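Local coordinates for protein ParB-C (Sulfolobus sp. NOB8H2, PDB 4RS7) that probably binds DNA through a dimeric domain with a histone-like fold as part of the machinery that segregates plasmid DNA in an archaeon, at residues L46-N50 with T51-L55; E65-E68 with I69-M73; R35-E38 with A39-Q43. All coordinates share one frame; numbering follows the deposited sequence.

Contact 1 of 3, residues L46-N50 with T51-L55; sequences LLWYN and TVDLL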
ATOM      1  N   LEU A  46       1.703  -1.704 -10.437  1.00 14.04           N
ATOM      2  CA  LEU A  46       2.135  -2.463 -11.608  1.00 15.70           C
ATOM      3  C   LEU A  46       1.261  -3.698 -11.868  1.00 14.45           C
ATOM      4  O   LEU A  46       0.898  -3.976 -13.012  1.00 13.02           O
ATOM      5  CB  LEU A  46       3.616  -2.855 -11.493  1.00 12.77           C
ATOM      6  CG  LEU A  46       4.633  -1.742 -11.756  1.00 16.52           C
ATOM      7  CD1 LEU A  46       6.013  -2.107 -11.206  1.00 15.28           C
ATOM      8  CD2 LEU A  46       4.714  -1.420 -13.248  1.00 17.59           C
ATOM      9  N   LEU A  47       0.933  -4.439 -10.813  1.00 12.66           N
ATOM     10  CA  LEU A  47       0.048  -5.591 -10.954  1.00 16.43           C
ATOM     11  C   LEU A  47      -1.305  -5.146 -11.499  1.00 17.40           C
ATOM     12  O   LEU A  47      -1.845  -5.766 -12.410  1.00 16.11           O
ATOM     13  CB  LEU A  47      -0.129  -6.328  -9.625  1.00 13.25           C
ATOM     14  CG  LEU A  47      -1.085  -7.530  -9.651  1.00 13.74           C
ATOM     15  CD1 LEU A  47      -0.661  -8.532 -10.710  1.00 17.51           C
ATOM     16  CD2 LEU A  47      -1.165  -8.196  -8.286  1.00 15.86           C
ATOM     17  N   TRP A  48      -1.847  -4.064 -10.943  1.00 14.36           N
ATOM     18  CA  TRP A  48      -3.113  -3.519 -11.430  1.00 14.18           C
ATOM     19  C   TRP A  48      -3.066  -3.256 -12.935  1.00 16.78           C
ATOM     20  O   TRP A  48      -3.891  -3.774 -13.684  1.00 15.20           O
ATOM     21  CB  TRP A  48      -3.472  -2.228 -10.694  1.00 14.02           C
ATOM     22  CG  TRP A  48      -4.703  -1.562 -11.231  1.00 12.14           C
ATOM     23  CD1 TRP A  48      -4.758  -0.448 -12.020  1.00 15.39           C
ATOM     24  CD2 TRP A  48      -6.061  -1.975 -11.026  1.00 11.52           C
ATOM     25  NE1 TRP A  48      -6.068  -0.138 -12.313  1.00 15.98           N
ATOM     26  CE2 TRP A  48      -6.886  -1.059 -11.713  1.00 12.47           C
ATOM     27  CE3 TRP A  48      -6.658  -3.027 -10.323  1.00 15.05           C
ATOM     28  CZ2 TRP A  48      -8.277  -1.164 -11.717  1.00 15.90           C
ATOM     29  CZ3 TRP A  48      -8.047  -3.132 -10.331  1.00 13.55           C
ATOM     30  CH2 TRP A  48      -8.837  -2.207 -11.025  1.00 11.51           C
ATOM     31  N   TYR A  49      -2.098  -2.459 -13.369  1.00 13.83           N
ATOM     32  CA  TYR A  49      -1.995  -2.073 -14.779  1.00 13.86           C
ATOM     33  C   TYR A  49      -1.841  -3.272 -15.716  1.00 17.70           C
ATOM     34  O   TYR A  49      -2.237  -3.213 -16.880  1.00 19.93           O
ATOM     35  CB  TYR A  49      -0.827  -1.104 -14.992  1.00 14.93           C
ATOM     36  CG  TYR A  49      -1.062   0.295 -14.456  1.00 14.83           C
ATOM     37  CD1 TYR A  49      -0.124   0.909 -13.642  1.00 12.87           C
ATOM     38  CD2 TYR A  49      -2.216   0.999 -14.772  1.00 20.70           C
ATOM     39  CE1 TYR A  49      -0.330   2.185 -13.150  1.00 14.82           C
ATOM     40  CE2 TYR A  49      -2.429   2.278 -14.287  1.00 18.59           C
ATOM     41  CZ  TYR A  49      -1.483   2.864 -13.477  1.00 16.20           C
ATOM     42  OH  TYR A  49      -1.686   4.136 -12.991  1.00 16.94           O
ATOM     43  N   ASN A  50      -1.259  -4.353 -15.211  1.00 18.19           N
ATOM     44  CA  ASN A  50      -1.001  -5.534 -16.034  1.00 14.11           C
ATOM     45  C   ASN A  50      -2.071  -6.616 -15.965  1.00 15.71           C
ATOM     46  O   ASN A  50      -1.941  -7.658 -16.606  1.00 17.06           O
ATOM     47  CB  ASN A  50       0.360  -6.141 -15.683  1.00 15.18           C
ATOM     48  CG  ASN A  50       1.508  -5.333 -16.232  1.00 18.95           C
ATOM     49  OD1 ASN A  50       1.921  -5.524 -17.374  1.00 25.03           O
ATOM     50  ND2 ASN A  50       2.028  -4.411 -15.425  1.00 18.58           N
ATOM     51  N   THR A  51      -3.117  -6.385 -15.183  1.00 12.25           N
ATOM     52  CA  THR A  51      -4.159  -7.393 -15.033  1.00 13.52           C
ATOM     53  C   THR A  51      -5.553  -6.784 -15.119  1.00 20.60           C
ATOM     54  O   THR A  51      -6.095  -6.618 -16.210  1.00 19.93           O
ATOM     55  CB  THR A  51      -4.008  -8.203 -13.718  1.00 18.28           C
ATOM     56  OG1 THR A  51      -4.014  -7.318 -12.592  1.00 15.00           O
ATOM     57  CG2 THR A  51      -2.711  -9.008 -13.726  1.00 16.99           C
ATOM     58  N   VAL A  52      -6.128  -6.446 -13.971  1.00 19.09           N
ATOM     59  CA  VAL A  52      -7.503  -5.959 -13.940  1.00 20.18           C
ATOM     60  C   VAL A  52      -7.716  -4.688 -14.764  1.00 17.95           C
ATOM     61  O   VAL A  52      -8.782  -4.506 -15.353  1.00 19.79           O
ATOM     62  CB  VAL A  52      -8.006  -5.746 -12.503  1.00 16.28           C
ATOM     63  CG1 VAL A  52      -9.463  -5.290 -12.517  1.00 15.62           C
ATOM     64  CG2 VAL A  52      -7.858  -7.025 -11.706  1.00 19.04           C
ATOM     65  N   ASP A  53      -6.718  -3.810 -14.819  1.00 16.00           N
ATOM     66  CA  ASP A  53      -6.879  -2.585 -15.600  1.00 19.08           C
ATOM     67  C   ASP A  53      -7.099  -2.910 -17.076  1.00 22.88           C
ATOM     68  O   ASP A  53      -7.841  -2.215 -17.767  1.00 21.07           O
ATOM     69  CB  ASP A  53      -5.683  -1.647 -15.446  1.00 15.89           C
ATOM     70  CG  ASP A  53      -5.967  -0.251 -15.984  1.00 23.94           C
ATOM     71  OD1 ASP A  53      -7.014   0.326 -15.625  1.00 21.41           O
ATOM     72  OD2 ASP A  53      -5.146   0.272 -16.766  1.00 22.41           O
ATOM     73  N   LEU A  54      -6.454  -3.967 -17.558  1.00 19.63           N
ATOM     74  CA  LEU A  54      -6.583  -4.347 -18.960  1.00 20.40           C
ATOM     75  C   LEU A  54      -7.985  -4.878 -19.219  1.00 23.86           C
ATOM     76  O   LEU A  54      -8.631  -4.515 -20.202  1.00 25.30           O
ATOM     77  CB  LEU A  54      -5.542  -5.399 -19.339  1.00 20.45           C
ATOM     78  CG  LEU A  54      -4.076  -4.979 -19.214  1.00 22.81           C
ATOM     79  CD1 LEU A  54      -3.162  -6.157 -19.532  1.00 24.24           C
ATOM     80  CD2 LEU A  54      -3.769  -3.795 -20.115  1.00 22.74           C
ATOM     81  N   LEU A  55      -8.447  -5.741 -18.324  1.00 22.43           N
ATOM     82  CA  LEU A  55      -9.798  -6.279 -18.397  1.00 27.80           C
ATOM     83  C   LEU A  55     -10.847  -5.165 -18.471  1.00 25.22           C
ATOM     84  O   LEU A  55     -11.711  -5.176 -19.346  1.00 26.07           O
ATOM     85  CB  LEU A  55     -10.064  -7.189 -17.195  1.00 21.76           C
ATOM     86  CG  LEU A  55     -11.467  -7.770 -17.039  1.00 28.78           C
ATOM     87  CD1 LEU A  55     -11.792  -8.712 -18.190  1.00 25.14           C
ATOM     88  CD2 LEU A  55     -11.587  -8.484 -15.702  1.00 28.60           C
TER
HETATM   89  O   HOH W   1      -6.619   2.213 -13.660  1.00 20.57           O
HETATM   90  O   HOH W   2      -3.078  -0.843 -18.121  1.00 26.15           O
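Asp-53 reaches back across the junction between helix 24-50 and helix 52-58 to touch both Trp-48 and Tyr-49. Its CB lies over one face of the indole, 3.8 Å from the centroid of the five-membered ring of Trp-48 and 26° off the normal, a CH-pi contact. From there CG runs anti to the backbone N (chi1 -167°), which carries the carboxylate out past the indole, its plane 33° from that of the ring. Water 1 donates to OD1 and accepts from Trp-48 NE1, lying in the plane of the indole. OD2 sits at the edge of the Tyr-49 ring, 3.6 Å from CD2, and takes a bond from water 2, which is bound as well to Tyr-49 O. Salt bridges from Arg-66 to OD1 and from Lys-57 to OD2 probably balance the charge of this buried acid.

Behind the carboxylate the backbone turns sharply. Trp-48 O is gripped from opposite faces of its carbonyl plane by Thr-51 N (3.1 Å) and Asp-53 N (3.0 Å). Thr-51 OG1 donates to Leu-47 O at 2.7 Å from above the carbonyl plane, while its CG2 packs on Leu-47 CD1. At the far end of the indole, Val-52 CG1 meets Trp-48 CZ3 obliquely at 3.4 Å. Tyr-49 points onward to the second subunit, bonding through OH to the carbonyl of Phe-81 there. At this helix-to-helix junction a long helix gives way to a short one round Thr-51, and Trp-48 and Asp-53 engage helix 63-74; a long helix flanked by shorter ones is as in the histone-like fold.

Contact 2 of 3, residues E65-E68 with I69-M73; sequences EREE and IFYEM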
ATOM      1  N   GLU A  65     -13.336   5.665 -13.891  1.00 21.39           N
ATOM      2  CA  GLU A  65     -14.121   4.517 -13.452  1.00 23.05           C
ATOM      3  C   GLU A  65     -13.219   3.356 -13.034  1.00 22.79           C
ATOM      4  O   GLU A  65     -13.495   2.666 -12.058  1.00 16.93           O
ATOM      5  CB  GLU A  65     -15.081   4.072 -14.556  1.00 26.50           C
ATOM      6  CG  GLU A  65     -16.185   5.087 -14.840  1.00 28.89           C
ATOM      7  CD  GLU A  65     -16.868   4.863 -16.175  1.00 37.20           C
ATOM      8  OE1 GLU A  65     -16.378   4.035 -16.975  1.00 28.40           O
ATOM      9  OE2 GLU A  65     -17.900   5.522 -16.426  1.00 39.60           O
ATOM     10  N   ARG A  66     -12.138   3.144 -13.774  1.00 18.53           N
ATOM     11  CA  ARG A  66     -11.211   2.068 -13.443  1.00 21.22           C
ATOM     12  C   ARG A  66     -10.465   2.366 -12.153  1.00 18.30           C
ATOM     13  O   ARG A  66     -10.239   1.470 -11.343  1.00 16.27           O
ATOM     14  CB  ARG A  66     -10.221   1.835 -14.577  1.00 20.85           C
ATOM     15  CG  ARG A  66     -10.822   1.122 -15.773  1.00 22.62           C
ATOM     16  CD  ARG A  66      -9.799   1.009 -16.900  1.00 24.81           C
ATOM     17  NE  ARG A  66      -9.065   2.254 -17.107  1.00 33.14           N
ATOM     18  CZ  ARG A  66      -9.267   3.071 -18.134  1.00 37.32           C
ATOM     19  NH1 ARG A  66     -10.172   2.764 -19.045  1.00 38.65           N
ATOM     20  NH2 ARG A  66      -8.561   4.184 -18.260  1.00 46.74           N
ATOM     21  N   GLU A  67     -10.087   3.628 -11.971  1.00 14.76           N
ATOM     22  CA  GLU A  67      -9.386   4.056 -10.768  1.00 18.04           C
ATOM     23  C   GLU A  67     -10.254   3.866  -9.529  1.00 16.39           C
ATOM     24  O   GLU A  67      -9.759   3.493  -8.468  1.00 15.22           O
ATOM     25  CB  GLU A  67      -8.947   5.520 -10.898  1.00 22.01           C
ATOM     26  CG  GLU A  67      -8.532   6.167  -9.592  1.00 23.17           C
ATOM     27  CD  GLU A  67      -7.995   7.579  -9.780  1.00 36.42           C
ATOM     28  OE1 GLU A  67      -7.228   7.809 -10.740  1.00 31.37           O
ATOM     29  OE2 GLU A  67      -8.347   8.460  -8.969  1.00 30.31           O
ATOM     30  N   GLU A  68     -11.551   4.128  -9.666  1.00 18.86           N
ATOM     31  CA  GLU A  68     -12.487   3.931  -8.568  1.00 17.96           C
ATOM     32  C   GLU A  68     -12.514   2.468  -8.144  1.00 16.71           C
ATOM     33  O   GLU A  68     -12.578   2.152  -6.957  1.00 13.44           O
ATOM     34  CB  GLU A  68     -13.890   4.390  -8.974  1.00 25.91           C
ATOM     35  CG  GLU A  68     -14.005   5.896  -9.136  1.00 25.60           C
ATOM     36  CD  GLU A  68     -15.348   6.341  -9.683  1.00 37.35           C
ATOM     37  OE1 GLU A  68     -16.157   5.475 -10.083  1.00 47.34           O
ATOM     38  OE2 GLU A  68     -15.593   7.566  -9.708  1.00 46.22           O
ATOM     39  N   ILE A  69     -12.468   1.577  -9.125  1.00 11.76           N
ATOM     40  CA  ILE A  69     -12.464   0.151  -8.842  1.00 13.43           C
ATOM     41  C   ILE A  69     -11.169  -0.283  -8.143  1.00 13.24           C
ATOM     42  O   ILE A  69     -11.203  -1.085  -7.209  1.00 11.45           O
ATOM     43  CB  ILE A  69     -12.750  -0.674 -10.117  1.00 13.68           C
ATOM     44  CG1 ILE A  69     -14.194  -0.416 -10.572  1.00 14.86           C
ATOM     45  CG2 ILE A  69     -12.532  -2.159  -9.859  1.00 15.54           C
ATOM     46  CD1 ILE A  69     -14.610  -1.182 -11.806  1.00 20.50           C
ATOM     47  N   PHE A  70     -10.038   0.265  -8.580  1.00 12.14           N
ATOM     48  CA  PHE A  70      -8.765   0.023  -7.897  1.00 12.07           C
ATOM     49  C   PHE A  70      -8.859   0.361  -6.414  1.00 12.05           C
ATOM     50  O   PHE A  70      -8.483  -0.441  -5.562  1.00 12.40           O
ATOM     51  CB  PHE A  70      -7.630   0.826  -8.542  1.00 14.98           C
ATOM     52  CG  PHE A  70      -6.336   0.804  -7.756  1.00 14.20           C
ATOM     53  CD1 PHE A  70      -5.462  -0.265  -7.861  1.00 13.60           C
ATOM     54  CD2 PHE A  70      -5.992   1.860  -6.923  1.00 16.20           C
ATOM     55  CE1 PHE A  70      -4.273  -0.288  -7.151  1.00 12.92           C
ATOM     56  CE2 PHE A  70      -4.802   1.843  -6.209  1.00 14.95           C
ATOM     57  CZ  PHE A  70      -3.944   0.769  -6.325  1.00 13.63           C
ATOM     58  N   TYR A  71      -9.367   1.548  -6.100  1.00 13.89           N
ATOM     59  CA  TYR A  71      -9.432   1.969  -4.704  1.00 11.92           C
ATOM     60  C   TYR A  71     -10.421   1.119  -3.908  1.00 12.85           C
ATOM     61  O   TYR A  71     -10.206   0.838  -2.731  1.00 12.98           O
ATOM     62  CB  TYR A  71      -9.724   3.471  -4.586  1.00 17.21           C
ATOM     63  CG  TYR A  71      -8.518   4.321  -4.948  1.00 18.84           C
ATOM     64  CD1 TYR A  71      -8.477   5.041  -6.132  1.00 16.17           C
ATOM     65  CD2 TYR A  71      -7.408   4.375  -4.115  1.00 22.99           C
ATOM     66  CE1 TYR A  71      -7.369   5.808  -6.472  1.00 17.31           C
ATOM     67  CE2 TYR A  71      -6.292   5.136  -4.446  1.00 20.82           C
ATOM     68  CZ  TYR A  71      -6.282   5.853  -5.626  1.00 21.77           C
ATOM     69  OH  TYR A  71      -5.178   6.614  -5.966  1.00 21.26           O
ATOM     70  N   GLU A  72     -11.496   0.693  -4.558  1.00 17.30           N
ATOM     71  CA  GLU A  72     -12.434  -0.219  -3.918  1.00 15.24           C
ATOM     72  C   GLU A  72     -11.723  -1.517  -3.558  1.00 15.41           C
ATOM     73  O   GLU A  72     -11.982  -2.104  -2.507  1.00 12.96           O
ATOM     74  CB  GLU A  72     -13.629  -0.498  -4.831  1.00 17.02           C
ATOM     75  CG  GLU A  72     -14.730  -1.323  -4.187  1.00 19.92           C
ATOM     76  CD  GLU A  72     -15.986  -1.358  -5.039  1.00 21.81           C
ATOM     77  OE1 GLU A  72     -16.694  -0.333  -5.097  1.00 26.58           O
ATOM     78  OE2 GLU A  72     -16.256  -2.401  -5.666  1.00 17.62           O
HETATM   79  N   MSE A  73     -10.817  -1.953  -4.428  1.00 14.00           N
HETATM   80  CA  MSE A  73     -10.087  -3.200  -4.209  1.00 16.40           C
HETATM   81  C   MSE A  73      -9.058  -3.106  -3.084  1.00 16.78           C
HETATM   82  O   MSE A  73      -8.923  -4.035  -2.286  1.00 15.52           O
HETATM   83  CB  MSE A  73      -9.388  -3.661  -5.495  1.00 11.46           C
HETATM   84  CG  MSE A  73      -8.518  -4.906  -5.308  1.00 14.40           C
HETATM   85 SE   MSE A  73      -7.540  -5.418  -6.918  1.00 19.83          SE
HETATM   86  CE  MSE A  73      -9.005  -6.224  -7.936  1.00 17.23           C
TER
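Glu-67 and Tyr-71, one helical turn apart on helix 63-74, lie alongside each other and point the same way. The aliphatic part of the glutamate does the touching: its CG comes to 3.3 Å from Tyr-71 CE1. Beyond it CD stands in the plane of the ring at its edge, and the carboxylate is turned 78° to that plane, so the acid borders the phenol without stacking on it. With CG beside the backbone N (chi1 -74°), the ring is brought back toward the preceding turn, and Tyr-71 CD1 lies 3.1 Å from Glu-67 O. That carbonyl meanwhile accepts the regular helical bond from Tyr-71 N. Phe-70 covers one face of the phenol, its CD2 standing 3.9 Å above the plane of the Tyr-71 ring and over its centre.

On another side of the helix, Ile-69 CG1 rests 3.5 Å from Glu-65 O, the acceptor for Ile-69 N. Bonds from Phe-70 N to Arg-66 O and from Glu-72 N to Glu-68 O, both 3.0 Å, continue the regular i to i+4 pattern that places Glu-67 and Tyr-71 on the same side.

The next shell orients these groups. Phe-70 meets Trp-48 edge-to-face, and Ile-69 packs on Leu-56 of helix 52-58. Leu-80 N of the second subunit bonds to Tyr-71 OH, and Ser-12 N of the second subunit is held by Glu-72 OE2. The pairing of Glu-67 with Tyr-71 and of Glu-65 with Ile-69 is the i to i+4 contact of an amphipathic alpha-helix, one that packs on helices of its own chain and takes part in the dimer interface of the histone-like fold.

Contact 3 of 3, residues R35-E38 with A39-Q43; sequences RNME and AIYKQ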
ATOM      1  N   ARG A  35      12.554   5.084   1.305  1.00 19.16           N
ATOM      2  CA  ARG A  35      12.685   4.910  -0.138  1.00 17.78           C
ATOM      3  C   ARG A  35      12.235   3.521  -0.581  1.00 17.15           C
ATOM      4  O   ARG A  35      11.507   3.382  -1.563  1.00 20.85           O
ATOM      5  CB  ARG A  35      14.131   5.154  -0.589  1.00 21.26           C
ATOM      6  CG  ARG A  35      14.596   6.595  -0.473  1.00 24.95           C
ATOM      7  CD  ARG A  35      13.668   7.545  -1.207  1.00 23.38           C
ATOM      8  NE  ARG A  35      14.253   8.877  -1.323  1.00 32.92           N
ATOM      9  CZ  ARG A  35      13.578   9.972  -1.659  1.00 33.37           C
ATOM     10  NH1 ARG A  35      12.276   9.902  -1.905  1.00 31.62           N
ATOM     11  NH2 ARG A  35      14.205  11.141  -1.740  1.00 29.35           N
ATOM     12  N   ASN A  36      12.670   2.493   0.141  1.00 22.27           N
ATOM     13  CA  ASN A  36      12.331   1.118  -0.214  1.00 18.37           C
ATOM     14  C   ASN A  36      10.829   0.853  -0.164  1.00 23.02           C
ATOM     15  O   ASN A  36      10.286   0.100  -0.979  1.00 19.45           O
ATOM     16  CB  ASN A  36      13.067   0.120   0.689  1.00 28.10           C
ATOM     17  CG  ASN A  36      14.570   0.106   0.449  1.00 33.09           C
ATOM     18  OD1 ASN A  36      15.065   0.676  -0.527  1.00 36.30           O
ATOM     19  ND2 ASN A  36      15.302  -0.559   1.336  1.00 33.71           N
HETATM   20  N   MSE A  37      10.164   1.479   0.800  1.00 16.22           N
HETATM   21  CA  MSE A  37       8.727   1.312   0.990  1.00 17.39           C
HETATM   22  C   MSE A  37       7.939   1.734  -0.251  1.00 16.86           C
HETATM   23  O   MSE A  37       6.903   1.140  -0.575  1.00 18.02           O
HETATM   24  CB  MSE A  37       8.268   2.133   2.192  1.00 15.28           C
HETATM   25  CG  MSE A  37       6.998   1.640   2.826  1.00 31.58           C
HETATM   26 SE   MSE A  37       7.332   0.094   3.953  1.00 28.37          SE
HETATM   27  CE  MSE A  37       7.588   0.989   5.666  1.00 30.56           C
ATOM     28  N   GLU A  38       8.420   2.763  -0.940  1.00 15.76           N
ATOM     29  CA  GLU A  38       7.729   3.247  -2.131  1.00 17.84           C
ATOM     30  C   GLU A  38       7.599   2.144  -3.180  1.00 16.62           C
ATOM     31  O   GLU A  38       6.559   2.008  -3.826  1.00 13.54           O
ATOM     32  CB  GLU A  38       8.435   4.471  -2.726  1.00 20.64           C
ATOM     33  CG  GLU A  38       7.678   5.114  -3.885  1.00 17.60           C
ATOM     34  CD  GLU A  38       8.322   6.407  -4.381  1.00 25.26           C
ATOM     35  OE1 GLU A  38       9.462   6.711  -3.982  1.00 27.42           O
ATOM     36  OE2 GLU A  38       7.679   7.126  -5.169  1.00 26.49           O
ATOM     37  N   ALA A  39       8.654   1.350  -3.338  1.00 15.98           N
ATOM     38  CA  ALA A  39       8.665   0.290  -4.342  1.00 16.19           C
ATOM     39  C   ALA A  39       7.554  -0.736  -4.114  1.00 14.00           C
ATOM     40  O   ALA A  39       7.019  -1.305  -5.062  1.00  9.10           O
ATOM     41  CB  ALA A  39      10.026  -0.388  -4.391  1.00 19.75           C
ATOM     42  N   ILE A  40       7.197  -0.964  -2.855  1.00 13.27           N
ATOM     43  CA  ILE A  40       6.138  -1.916  -2.547  1.00 14.23           C
ATOM     44  C   ILE A  40       4.799  -1.425  -3.097  1.00 14.71           C
ATOM     45  O   ILE A  40       4.056  -2.180  -3.723  1.00 10.00           O
ATOM     46  CB  ILE A  40       6.047  -2.199  -1.027  1.00 11.84           C
ATOM     47  CG1 ILE A  40       7.353  -2.826  -0.535  1.00 17.58           C
ATOM     48  CG2 ILE A  40       4.879  -3.118  -0.716  1.00 12.74           C
ATOM     49  CD1 ILE A  40       7.412  -3.057   0.954  1.00 21.10           C
ATOM     50  N   TYR A  41       4.501  -0.151  -2.884  1.00 10.64           N
ATOM     51  CA  TYR A  41       3.244   0.405  -3.365  1.00 15.29           C
ATOM     52  C   TYR A  41       3.228   0.551  -4.889  1.00 13.92           C
ATOM     53  O   TYR A  41       2.170   0.459  -5.519  1.00 12.53           O
ATOM     54  CB  TYR A  41       2.926   1.709  -2.625  1.00 10.58           C
ATOM     55  CG  TYR A  41       2.668   1.438  -1.162  1.00 12.91           C
ATOM     56  CD1 TYR A  41       3.715   1.410  -0.248  1.00 17.44           C
ATOM     57  CD2 TYR A  41       1.388   1.156  -0.700  1.00 13.70           C
ATOM     58  CE1 TYR A  41       3.491   1.137   1.091  1.00 15.64           C
ATOM     59  CE2 TYR A  41       1.153   0.878   0.645  1.00 11.24           C
ATOM     60  CZ  TYR A  41       2.213   0.872   1.531  1.00 15.61           C
ATOM     61  OH  TYR A  41       2.003   0.601   2.865  1.00 14.32           O
ATOM     62  N   LYS A  42       4.406   0.747  -5.477  1.00 12.54           N
ATOM     63  CA  LYS A  42       4.544   0.741  -6.932  1.00 13.99           C
ATOM     64  C   LYS A  42       4.257  -0.643  -7.508  1.00 11.13           C
ATOM     65  O   LYS A  42       3.605  -0.764  -8.541  1.00 12.29           O
ATOM     66  CB  LYS A  42       5.949   1.182  -7.353  1.00 11.01           C
ATOM     67  CG  LYS A  42       6.158   2.686  -7.370  1.00 13.89           C
ATOM     68  CD  LYS A  42       7.527   3.028  -7.963  1.00 19.96           C
ATOM     69  CE  LYS A  42       7.639   4.505  -8.265  1.00 32.19           C
ATOM     70  NZ  LYS A  42       7.286   5.309  -7.068  1.00 41.06           N
ATOM     71  N   GLN A  43       4.759  -1.681  -6.840  1.00 11.99           N
ATOM     72  CA  GLN A  43       4.568  -3.063  -7.296  1.00 12.95           C
ATOM     73  C   GLN A  43       3.092  -3.418  -7.409  1.00 14.84           C
ATOM     74  O   GLN A  43       2.673  -4.118  -8.336  1.00 11.88           O
ATOM     75  CB  GLN A  43       5.277  -4.044  -6.355  1.00 13.99           C
ATOM     76  CG  GLN A  43       6.790  -4.019  -6.496  1.00 21.11           C
ATOM     77  CD  GLN A  43       7.516  -4.529  -5.264  1.00 20.73           C
ATOM     78  OE1 GLN A  43       6.942  -5.229  -4.425  1.00 21.65           O
ATOM     79  NE2 GLN A  43       8.791  -4.174  -5.147  1.00 18.88           N
TER
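A salt bridge between Glu-38 and Lys-42, an i to i+4 pair in the middle of the long helix 24-50, is the main polar link here. Glu-38 is extended beyond CG, which lies anti to the backbone N (chi1 -174°), and OE2 comes to 2.7 Å from Lys-42 NZ. The lysine bends at its last torsion (chi4 53°), folding the ammonium back across the glutamate so that NZ also lies 3.2 Å from Glu-38 CG. Beneath the pair, Lys-42 N donates to Glu-38 O at 3.0 Å. A leucine in place of Glu-38 would probably leave the Lys-42 ammonium without its mate and free to swing away from the helix.

Selenomethionine Met-37 and Tyr-41 lie side by side on another part of the helix surface, with Met-37 CG in the ring plane 3.9 Å from Tyr-41 CE1. Ala-39 N and Ile-40 N make weak i to i+3 bonds, to Asn-36 O and Met-37 O, consistent with a locally tightened turn. In the second subunit Tyr-41 meets its counterpart Tyr-41, Met-37 packs on Val-74, Glu-38 on Tyr-77 and Lys-42 on Phe-81. The chemistry thus implies a charge pair tying successive turns and an apolar pair that both face the second subunit, probably contributing to dimerisation.

Contacts 1 and 3 share helix 24-50: the centre of contact 3 lies about 6 Å, that of contact 1 about 18 Å, from the centre of the chain. Contact 2, on helix 63-74, joins contact 1 through the Asp-53 to Arg-66 salt bridge and the packing of Trp-48 on Phe-70, whereas contacts 2 and 3 do not touch. Each mixes buried and exposed residues, but the chemistry differs. In contact 1 a buried carboxylate is met by waters, Arg-66 and Lys-57; the acid of contact 3 pairs along a partly exposed helix surface. Within contact 2 side chains meet mainly by aromatic and aliphatic packing, their polar ends turning to partners outside it. All three reach the second subunit.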